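PDB 5GSZ: kinesin-like protein KIF19 from Mus musculus, which walks toward microtubule plus ends as an ATP-driven motor and depolymerises microtubules at ciliary tips, thereby regulating the length of motile cilia. Local coordinates for residues E145-Y150 against Q225-Q230; D160-A165 against T185-I190; R245-D250 against T304-D309. All blocks are in the same frame, centred on the assembly; numbering follows the deposited sequence.

Contact 1: E145-Y150 against Q225-Q230; sequences EVSMSY and QVAVRQ
S147 and A227 sit at the middle of an antiparallel ladder in which strand 145-150 runs against strand 225-230 at 166°. The hydrogen-bonded pairs E145 with R229, S147 with A227 and S149 with Q225 each exchange two N-H...O bonds, for example A227 N to S147 O at 2.9 Å. CA-H...O contacts fill the steps between, as from M148 CA to Q225 O at 3.1 Å.

Apolar packing occupies one face, that of V146, M148, V226 and V228. V146 CG1 and V226 CG1 meet at 3.8 Å, crossing obliquely, and M148 CB touches V226 CG2 at 4.0 Å. Helix 123-136 covers this face.

The other face, that of E145, S147, S149, Q225, A227 and R229, is largely polar. E145 and R229 lie alongside each other in a salt bridge, E145 OE1 meeting the guanidinium edge at NH2 with the carboxylate and guanidinium planes 40° apart. R229 bends at chi3 (62°) to bring that edge round. S149 OG bonds to T185 O, and Q225 OE1 to R245 NH2.

Two central-sheet strands of the kinesin motor domain are set in register by backbone bonds, with an apolar face against a helix and a salt bridge on the other.

Contact 2: D160-A165 against T185-I190; sequences DLLNPA and TEVSTI
The D160 carboxylate is approached on opposite faces by T185 N and L162 N, and near its plane by the T185 hydroxyl. T185 OG1 donates to the syn lone pair of D160 OD2 at 2.7 Å, whereas T185 N reaches the same oxygen at 3.1 Å from a point 47° out of the carboxylate plane. One threonine thus grips one oxygen with two donors, its hydroxyl and its backbone N-H. The other oxygen, OD1, accepts from L162 N at 2.8 Å, on the opposite face from T185 N, which makes an Asx turn.

These bonds limit rotation of the carboxylate and tie both loops to it; several donors on one group would be expected to stabilise its negative charge. The chain around D160 is itself folded back as a type I turn from D160 to N163, with N163 N bonded to D160 O. With CG of D160 opposite its backbone N (chi1 176°), the carboxylate projects to T185. N163 CB packs against T185 OG1 at 3.6 Å. Farther along, L162 CD1 touches V187 CG2 at 3.9 Å, the side chains crossing at about a right angle.

Segment 160-165 follows edge strand 157-160 of the central sheet, and 185-190 leads into helix 192-203. Backbone bonds join L161 to Y150 and V187 to M148 on strand 142-154, while V187 also packs on L198 of that helix.

Contact 3: R245-D250 against T304-D309; sequences RLFMID and TRLLKD
F247 and L307 mark where the backbones come nearest, their CA atoms 8.2 Å apart; R245 CA and D309 CA, the next such pair, are 9.7 Å apart. Segment 245-250 is extended strand, whereas 304-309 begins in helix 302-307 and continues as loop. No hydrogen bond spans the two, so side chains alone join them. R245, F247 and I249, every second residue of the strand, point toward the helix.

L307 divides its two methyls between F247 and I249. CD2 stands over one face of the F247 ring, 3.5 Å from its centroid and 12° off the normal, a CH-pi contact made as the two side chains slide past each other in opposite directions. CD1 instead meets I249 CD1 tip to tip at 3.8 Å. In L307, CG lies opposite the carbonyl carbon (chi1 -66°), an orientation that carries the branch point to the strand.

This is a helix lying against the central sheet of a kinesin motor domain, an arrangement of the P-loop NTPase class, and the strand it covers runs beside strand 97-103, which leads into the P-loop.

L306 meets the ring at CE1. Its CD2 approaches F247 CE1 at 3.7 Å, at an oblique inclination, and its CD1 lies 3.9 Å from R245 NH2. The guanidinium of R245 places one face over F247 CZ, while its NH1 also comes to the edge of the ring. R245 NH2 is bonded to Q225 OE1 and to I179 O.

Contacts 1 and 3 share the central sheet, since strands 220-232 and 242-250 are neighbours in it; V226 N bonds to L246 O at 2.9 Å, and Q225 CB packs on F247 CE1. Contact 2 is nested within the chain loop closed by contact 1 and borders strand 142-154, where E186 CG packs on S149 OG at 3.7 Å. The centre of contact 1 lies about 12 Å from the centres of contacts 2 and 3, but about 17 Å separates the centres of contacts 2 and 3, which do not touch. Contact 3 lies nearest the nucleotide: the I249 side chain is about 11 Å from ADP and from the magnesium ion, and D250 OD2 is bonded to T111 OG1 of the pocket.

Contact 1: E145-Y150 against Q225-Q230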
loop_
_atom_site.group_PDB
_atom_site.type_symbol
_atom_site.label_atom_id
_atom_site.label_comp_id
_atom_site.label_asym_id
_atom_site.label_seq_id
_atom_site.Cartn_x
_atom_site.Cartn_y
_atom_site.Cartn_z
ATOM N N GLU A 145 -22.567 9.100 -3.599
ATOM C CA GLU A 145 -22.607 8.288 -2.391
ATOM C C GLU A 145 -21.184 7.835 -2.094
ATOM O O GLU A 145 -20.469 7.381 -2.996
ATOM C CB GLU A 145 -23.544 7.081 -2.547
ATOM C CG GLU A 145 -24.964 7.312 -2.048
ATOM C CD GLU A 145 -25.894 6.137 -2.341
ATOM O OE1 GLU A 145 -25.796 5.538 -3.438
ATOM O OE2 GLU A 145 -26.710 5.793 -1.454
ATOM N N VAL A 146 -20.763 7.983 -0.842
ATOM C CA VAL A 146 -19.419 7.610 -0.425
ATOM C C VAL A 146 -19.515 6.757 0.822
ATOM O O VAL A 146 -20.112 7.183 1.817
ATOM C CB VAL A 146 -18.548 8.839 -0.135
ATOM C CG1 VAL A 146 -17.134 8.395 0.147
ATOM C CG2 VAL A 146 -18.603 9.804 -1.266
ATOM N N SER A 147 -18.910 5.572 0.779
ATOM C CA SER A 147 -18.690 4.760 1.967
ATOM C C SER A 147 -17.231 4.321 2.025
ATOM O O SER A 147 -16.573 4.176 0.990
ATOM C CB SER A 147 -19.599 3.541 1.974
ATOM O OG SER A 147 -19.308 2.727 0.853
ATOM N N MET A 148 -16.726 4.114 3.245
ATOM C CA MET A 148 -15.385 3.565 3.433
ATOM C C MET A 148 -15.400 2.473 4.485
ATOM O O MET A 148 -16.185 2.509 5.434
ATOM C CB MET A 148 -14.362 4.614 3.858
ATOM C CG MET A 148 -14.710 5.284 5.142
ATOM S SD MET A 148 -13.414 6.390 5.702
ATOM C CE MET A 148 -12.567 5.377 6.905
ATOM N N SER A 149 -14.514 1.505 4.311
ATOM C CA SER A 149 -14.325 0.443 5.282
ATOM C C SER A 149 -12.846 0.314 5.577
ATOM O O SER A 149 -12.002 0.778 4.811
ATOM C CB SER A 149 -14.867 -0.883 4.780
ATOM O OG SER A 149 -16.252 -0.786 4.584
ATOM N N TYR A 150 -12.537 -0.353 6.683
ATOM C CA TYR A 150 -11.148 -0.491 7.117
ATOM C C TYR A 150 -11.000 -1.856 7.773
ATOM O O TYR A 150 -11.523 -2.075 8.867
ATOM C CB TYR A 150 -10.779 0.640 8.066
ATOM C CG TYR A 150 -9.321 0.785 8.369
ATOM C CD1 TYR A 150 -8.369 0.706 7.368
ATOM C CD2 TYR A 150 -8.892 1.063 9.670
ATOM C CE1 TYR A 150 -6.994 0.865 7.663
ATOM C CE2 TYR A 150 -7.543 1.239 9.969
ATOM C CZ TYR A 150 -6.605 1.140 8.969
ATOM O OH TYR A 150 -5.288 1.304 9.278
ATOM N N GLN A 225 -10.758 0.829 2.042
ATOM C CA GLN A 225 -11.404 0.958 0.745
ATOM C C GLN A 225 -12.499 2.006 0.802
ATOM O O GLN A 225 -13.229 2.106 1.785
ATOM C CB GLN A 225 -11.962 -0.363 0.236
ATOM C CG GLN A 225 -12.566 -1.268 1.260
ATOM C CD GLN A 225 -13.563 -2.224 0.607
ATOM O OE1 GLN A 225 -14.078 -1.950 -0.499
ATOM N NE2 GLN A 225 -13.808 -3.368 1.259
ATOM N N VAL A 226 -12.563 2.808 -0.253
ATOM C CA VAL A 226 -13.531 3.881 -0.402
ATOM C C VAL A 226 -14.276 3.649 -1.705
ATOM O O VAL A 226 -13.656 3.591 -2.773
ATOM C CB VAL A 226 -12.864 5.264 -0.418
ATOM C CG1 VAL A 226 -13.933 6.359 -0.490
ATOM C CG2 VAL A 226 -11.970 5.429 0.776
ATOM N N ALA A 227 -15.597 3.533 -1.615
ATOM C CA ALA A 227 -16.471 3.376 -2.771
ATOM C C ALA A 227 -17.166 4.700 -3.062
ATOM O O ALA A 227 -17.501 5.443 -2.134
ATOM C CB ALA A 227 -17.498 2.281 -2.506
ATOM N N VAL A 228 -17.366 5.008 -4.348
ATOM C CA VAL A 228 -17.977 6.278 -4.773
ATOM C C VAL A 228 -18.929 6.009 -5.937
ATOM O O VAL A 228 -18.489 5.634 -7.032
ATOM C CB VAL A 228 -16.938 7.337 -5.181
ATOM C CG1 VAL A 228 -17.627 8.580 -5.664
ATOM C CG2 VAL A 228 -16.017 7.680 -4.018
ATOM N N ARG A 229 -20.219 6.218 -5.721
ATOM C CA ARG A 229 -21.195 6.128 -6.793
ATOM C C ARG A 229 -21.553 7.527 -7.298
ATOM O O ARG A 229 -21.648 8.483 -6.522
ATOM C CB ARG A 229 -22.441 5.372 -6.336
ATOM C CG ARG A 229 -23.310 4.898 -7.486
ATOM C CD ARG A 229 -24.124 3.703 -7.096
ATOM N NE ARG A 229 -25.044 3.992 -5.999
ATOM C CZ ARG A 229 -25.652 3.050 -5.279
ATOM N NH1 ARG A 229 -25.426 1.770 -5.550
ATOM N NH2 ARG A 229 -26.482 3.383 -4.289
ATOM N N GLN A 230 -21.703 7.645 -8.617
ATOM C CA GLN A 230 -21.890 8.918 -9.304
ATOM C C GLN A 230 -23.017 8.751 -10.307
ATOM O O GLN A 230 -22.886 7.979 -11.266
ATOM C CB GLN A 230 -20.615 9.367 -10.031
ATOM C CG GLN A 230 -20.646 10.806 -10.538
ATOM C CD GLN A 230 -19.619 11.071 -11.652
ATOM O OE1 GLN A 230 -19.232 10.156 -12.377
ATOM N NE2 GLN A 230 -19.147 12.320 -11.759
#

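Contact 2: D160-A165 against T185-I190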
loop_
_atom_site.group_PDB
_atom_site.type_symbol
_atom_site.label_atom_id
_atom_site.label_comp_id
_atom_site.label_asym_id
_atom_site.label_seq_id
_atom_site.Cartn_x
_atom_site.Cartn_y
_atom_site.Cartn_z
ATOM N N ASP A 160 -12.884 -6.821 10.788
ATOM C CA ASP A 160 -13.320 -5.434 10.616
ATOM C C ASP A 160 -12.590 -4.583 11.642
ATOM O O ASP A 160 -12.858 -4.681 12.838
ATOM C CB ASP A 160 -14.832 -5.313 10.787
ATOM C CG ASP A 160 -15.336 -3.861 10.702
ATOM O OD1 ASP A 160 -14.528 -2.913 10.562
ATOM O OD2 ASP A 160 -16.570 -3.663 10.780
ATOM N N LEU A 161 -11.677 -3.735 11.185
ATOM C CA LEU A 161 -10.896 -2.970 12.144
ATOM C C LEU A 161 -11.712 -1.915 12.874
ATOM O O LEU A 161 -11.210 -1.347 13.850
ATOM C CB LEU A 161 -9.712 -2.306 11.451
ATOM C CG LEU A 161 -8.635 -3.264 10.982
ATOM C CD1 LEU A 161 -7.650 -2.494 10.097
ATOM C CD2 LEU A 161 -7.946 -3.929 12.187
ATOM N N LEU A 162 -12.934 -1.619 12.418
ATOM C CA LEU A 162 -13.761 -0.594 13.041
ATOM C C LEU A 162 -14.802 -1.179 13.980
ATOM O O LEU A 162 -15.500 -0.424 14.659
ATOM C CB LEU A 162 -14.458 0.262 11.978
ATOM C CG LEU A 162 -13.533 1.012 11.025
ATOM C CD1 LEU A 162 -14.326 1.880 10.062
ATOM C CD2 LEU A 162 -12.550 1.845 11.796
ATOM N N ASN A 163 -14.909 -2.500 14.032
ATOM C CA ASN A 163 -15.854 -3.248 14.843
ATOM C C ASN A 163 -15.283 -4.658 15.021
ATOM O O ASN A 163 -15.784 -5.623 14.423
ATOM C CB ASN A 163 -17.229 -3.228 14.171
ATOM C CG ASN A 163 -18.277 -4.004 14.941
ATOM O OD1 ASN A 163 -18.652 -5.119 14.559
ATOM N ND2 ASN A 163 -18.764 -3.417 16.024
ATOM N N PRO A 164 -14.211 -4.805 15.812
ATOM C CA PRO A 164 -13.615 -6.136 16.016
ATOM C C PRO A 164 -14.567 -7.159 16.611
ATOM O O PRO A 164 -14.369 -8.364 16.404
ATOM C CB PRO A 164 -12.448 -5.855 16.970
ATOM C CG PRO A 164 -12.189 -4.401 16.856
ATOM C CD PRO A 164 -13.484 -3.753 16.543
ATOM N N ALA A 165 -15.594 -6.713 17.341
ATOM C CA ALA A 165 -16.488 -7.639 18.028
ATOM C C ALA A 165 -17.140 -8.610 17.059
ATOM O O ALA A 165 -17.371 -9.777 17.406
ATOM C CB ALA A 165 -17.553 -6.858 18.787
ATOM N N THR A 185 -18.533 -2.761 8.605
ATOM C CA THR A 185 -18.951 -1.393 8.868
ATOM C C THR A 185 -18.631 -0.451 7.705
ATOM O O THR A 185 -17.626 -0.601 7.007
ATOM C CB THR A 185 -18.252 -0.919 10.132
ATOM O OG1 THR A 185 -18.560 -1.834 11.184
ATOM C CG2 THR A 185 -18.675 0.485 10.518
ATOM N N GLU A 186 -19.493 0.553 7.516
ATOM C CA GLU A 186 -19.334 1.531 6.447
ATOM C C GLU A 186 -19.597 2.930 6.977
ATOM O O GLU A 186 -20.717 3.231 7.390
ATOM C CB GLU A 186 -20.277 1.220 5.293
ATOM C CG GLU A 186 -19.925 -0.065 4.603
ATOM C CD GLU A 186 -20.944 -0.438 3.583
ATOM O OE1 GLU A 186 -22.021 0.194 3.573
ATOM O OE2 GLU A 186 -20.673 -1.359 2.791
ATOM N N VAL A 187 -18.570 3.782 6.928
ATOM C CA VAL A 187 -18.590 5.157 7.415
ATOM C C VAL A 187 -18.861 6.109 6.249
ATOM O O VAL A 187 -18.586 5.789 5.086
ATOM C CB VAL A 187 -17.242 5.463 8.107
ATOM C CG1 VAL A 187 -17.135 6.927 8.544
ATOM C CG2 VAL A 187 -17.054 4.545 9.292
ATOM N N SER A 188 -19.432 7.294 6.561
ATOM C CA SER A 188 -19.697 8.318 5.553
ATOM C C SER A 188 -19.420 9.742 6.034
ATOM O O SER A 188 -19.819 10.694 5.345
ATOM C CB SER A 188 -21.151 8.249 5.076
ATOM O OG SER A 188 -21.454 6.986 4.530
ATOM N N THR A 189 -18.780 9.926 7.190
ATOM C CA THR A 189 -18.531 11.272 7.692
ATOM C C THR A 189 -17.468 11.973 6.851
ATOM O O THR A 189 -16.541 11.349 6.322
ATOM C CB THR A 189 -18.094 11.244 9.158
ATOM O OG1 THR A 189 -16.815 10.606 9.273
ATOM C CG2 THR A 189 -19.137 10.507 10.013
ATOM N N ILE A 190 -17.618 13.292 6.732
ATOM C CA ILE A 190 -16.753 14.097 5.886
ATOM C C ILE A 190 -15.705 14.876 6.675
ATOM O O ILE A 190 -14.847 15.524 6.064
ATOM C CB ILE A 190 -17.595 15.054 5.036
#

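Contact 3: R245-D250 against T304-D309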
loop_
_atom_site.group_PDB
_atom_site.type_symbol
_atom_site.label_atom_id
_atom_site.label_comp_id
_atom_site.label_asym_id
_atom_site.label_seq_id
_atom_site.Cartn_x
_atom_site.Cartn_y
_atom_site.Cartn_z
ATOM N N ARG A 245 -13.800 2.745 -7.193
ATOM C CA ARG A 245 -13.393 2.033 -5.995
ATOM C C ARG A 245 -11.910 2.293 -5.775
ATOM O O ARG A 245 -11.082 1.908 -6.604
ATOM C CB ARG A 245 -13.704 0.550 -6.130
ATOM C CG ARG A 245 -14.020 -0.094 -4.815
ATOM C CD ARG A 245 -14.429 -1.536 -4.991
ATOM N NE ARG A 245 -14.625 -2.161 -3.688
ATOM C CZ ARG A 245 -14.711 -3.476 -3.503
ATOM N NH1 ARG A 245 -14.611 -4.290 -4.550
ATOM N NH2 ARG A 245 -14.876 -3.978 -2.274
ATOM N N LEU A 246 -11.584 2.985 -4.682
ATOM C CA LEU A 246 -10.206 3.253 -4.298
ATOM C C LEU A 246 -9.816 2.311 -3.166
ATOM O O LEU A 246 -10.585 2.111 -2.225
ATOM C CB LEU A 246 -10.017 4.717 -3.875
ATOM C CG LEU A 246 -8.653 5.018 -3.222
ATOM C CD1 LEU A 246 -7.479 4.777 -4.182
ATOM C CD2 LEU A 246 -8.586 6.406 -2.626
ATOM N N PHE A 247 -8.632 1.715 -3.276
ATOM C CA PHE A 247 -8.076 0.847 -2.248
ATOM C C PHE A 247 -6.767 1.431 -1.757
ATOM O O PHE A 247 -5.892 1.750 -2.570
ATOM C CB PHE A 247 -7.814 -0.561 -2.768
ATOM C CG PHE A 247 -9.028 -1.420 -2.825
ATOM C CD1 PHE A 247 -9.465 -2.092 -1.704
ATOM C CD2 PHE A 247 -9.724 -1.581 -4.009
ATOM C CE1 PHE A 247 -10.580 -2.898 -1.769
ATOM C CE2 PHE A 247 -10.831 -2.390 -4.065
ATOM C CZ PHE A 247 -11.256 -3.043 -2.949
ATOM N N MET A 248 -6.630 1.553 -0.436
ATOM C CA MET A 248 -5.431 2.127 0.174
ATOM C C MET A 248 -4.890 1.131 1.190
ATOM O O MET A 248 -5.523 0.876 2.223
ATOM C CB MET A 248 -5.726 3.487 0.805
ATOM C CG MET A 248 -5.945 4.556 -0.252
ATOM S SD MET A 248 -6.231 6.238 0.360
ATOM C CE MET A 248 -7.850 6.058 1.094
ATOM N N ILE A 249 -3.727 0.560 0.895
ATOM C CA ILE A 249 -3.271 -0.641 1.574
ATOM C C ILE A 249 -1.952 -0.382 2.282
ATOM O O ILE A 249 -1.001 0.132 1.681
ATOM C CB ILE A 249 -3.158 -1.818 0.600
ATOM C CG1 ILE A 249 -4.540 -2.082 -0.002
ATOM C CG2 ILE A 249 -2.611 -3.047 1.335
ATOM C CD1 ILE A 249 -4.510 -2.880 -1.280
ATOM N N ASP A 250 -1.923 -0.735 3.572
ATOM C CA ASP A 250 -0.730 -0.823 4.402
ATOM C C ASP A 250 -0.350 -2.300 4.490
ATOM O O ASP A 250 -0.925 -3.046 5.282
ATOM C CB ASP A 250 -1.018 -0.235 5.777
ATOM C CG ASP A 250 0.230 -0.132 6.652
ATOM O OD1 ASP A 250 1.358 -0.198 6.119
ATOM O OD2 ASP A 250 0.078 0.020 7.883
ATOM N N THR A 304 -5.817 -10.869 -2.847
ATOM C CA THR A 304 -5.981 -10.984 -4.299
ATOM C C THR A 304 -7.452 -11.020 -4.690
ATOM O O THR A 304 -7.880 -10.315 -5.618
ATOM C CB THR A 304 -5.282 -12.233 -4.824
ATOM O OG1 THR A 304 -3.870 -12.103 -4.654
ATOM C CG2 THR A 304 -5.590 -12.406 -6.287
ATOM N N ARG A 305 -8.235 -11.864 -4.010
ATOM C CA ARG A 305 -9.660 -11.954 -4.314
ATOM C C ARG A 305 -10.352 -10.612 -4.098
ATOM O O ARG A 305 -11.170 -10.192 -4.922
ATOM C CB ARG A 305 -10.317 -13.060 -3.472
ATOM C CG ARG A 305 -10.085 -14.487 -4.020
ATOM C CD ARG A 305 -10.004 -15.567 -2.917
ATOM N NE ARG A 305 -11.260 -15.777 -2.198
ATOM C CZ ARG A 305 -11.370 -16.470 -1.065
ATOM N NH1 ARG A 305 -10.293 -17.019 -0.508
ATOM N NH2 ARG A 305 -12.555 -16.601 -0.477
ATOM N N LEU A 306 -10.004 -9.899 -3.020
ATOM C CA LEU A 306 -10.624 -8.596 -2.782
ATOM C C LEU A 306 -10.292 -7.598 -3.888
ATOM O O LEU A 306 -11.133 -6.773 -4.251
ATOM C CB LEU A 306 -10.198 -8.047 -1.418
ATOM C CG LEU A 306 -10.549 -6.581 -1.171
ATOM C CD1 LEU A 306 -12.055 -6.464 -1.110
ATOM C CD2 LEU A 306 -9.945 -6.017 0.113
ATOM N N LEU A 307 -9.093 -7.665 -4.448
ATOM C CA LEU A 307 -8.650 -6.709 -5.447
ATOM C C LEU A 307 -8.932 -7.147 -6.882
ATOM O O LEU A 307 -8.557 -6.423 -7.807
ATOM C CB LEU A 307 -7.152 -6.434 -5.274
ATOM C CG LEU A 307 -6.743 -5.725 -3.977
ATOM C CD1 LEU A 307 -5.292 -5.345 -4.013
ATOM C CD2 LEU A 307 -7.586 -4.485 -3.731
ATOM N N LYS A 308 -9.616 -8.283 -7.080
ATOM C CA LYS A 308 -9.769 -8.877 -8.409
ATOM C C LYS A 308 -10.477 -7.939 -9.374
ATOM O O LYS A 308 -9.932 -7.590 -10.426
ATOM C CB LYS A 308 -10.531 -10.198 -8.318
ATOM N N ASP A 309 -11.715 -7.549 -9.052
ATOM C CA ASP A 309 -12.478 -6.716 -9.977
ATOM C C ASP A 309 -11.780 -5.382 -10.223
ATOM O O ASP A 309 -11.912 -4.801 -11.305
ATOM C CB ASP A 309 -13.900 -6.508 -9.450
#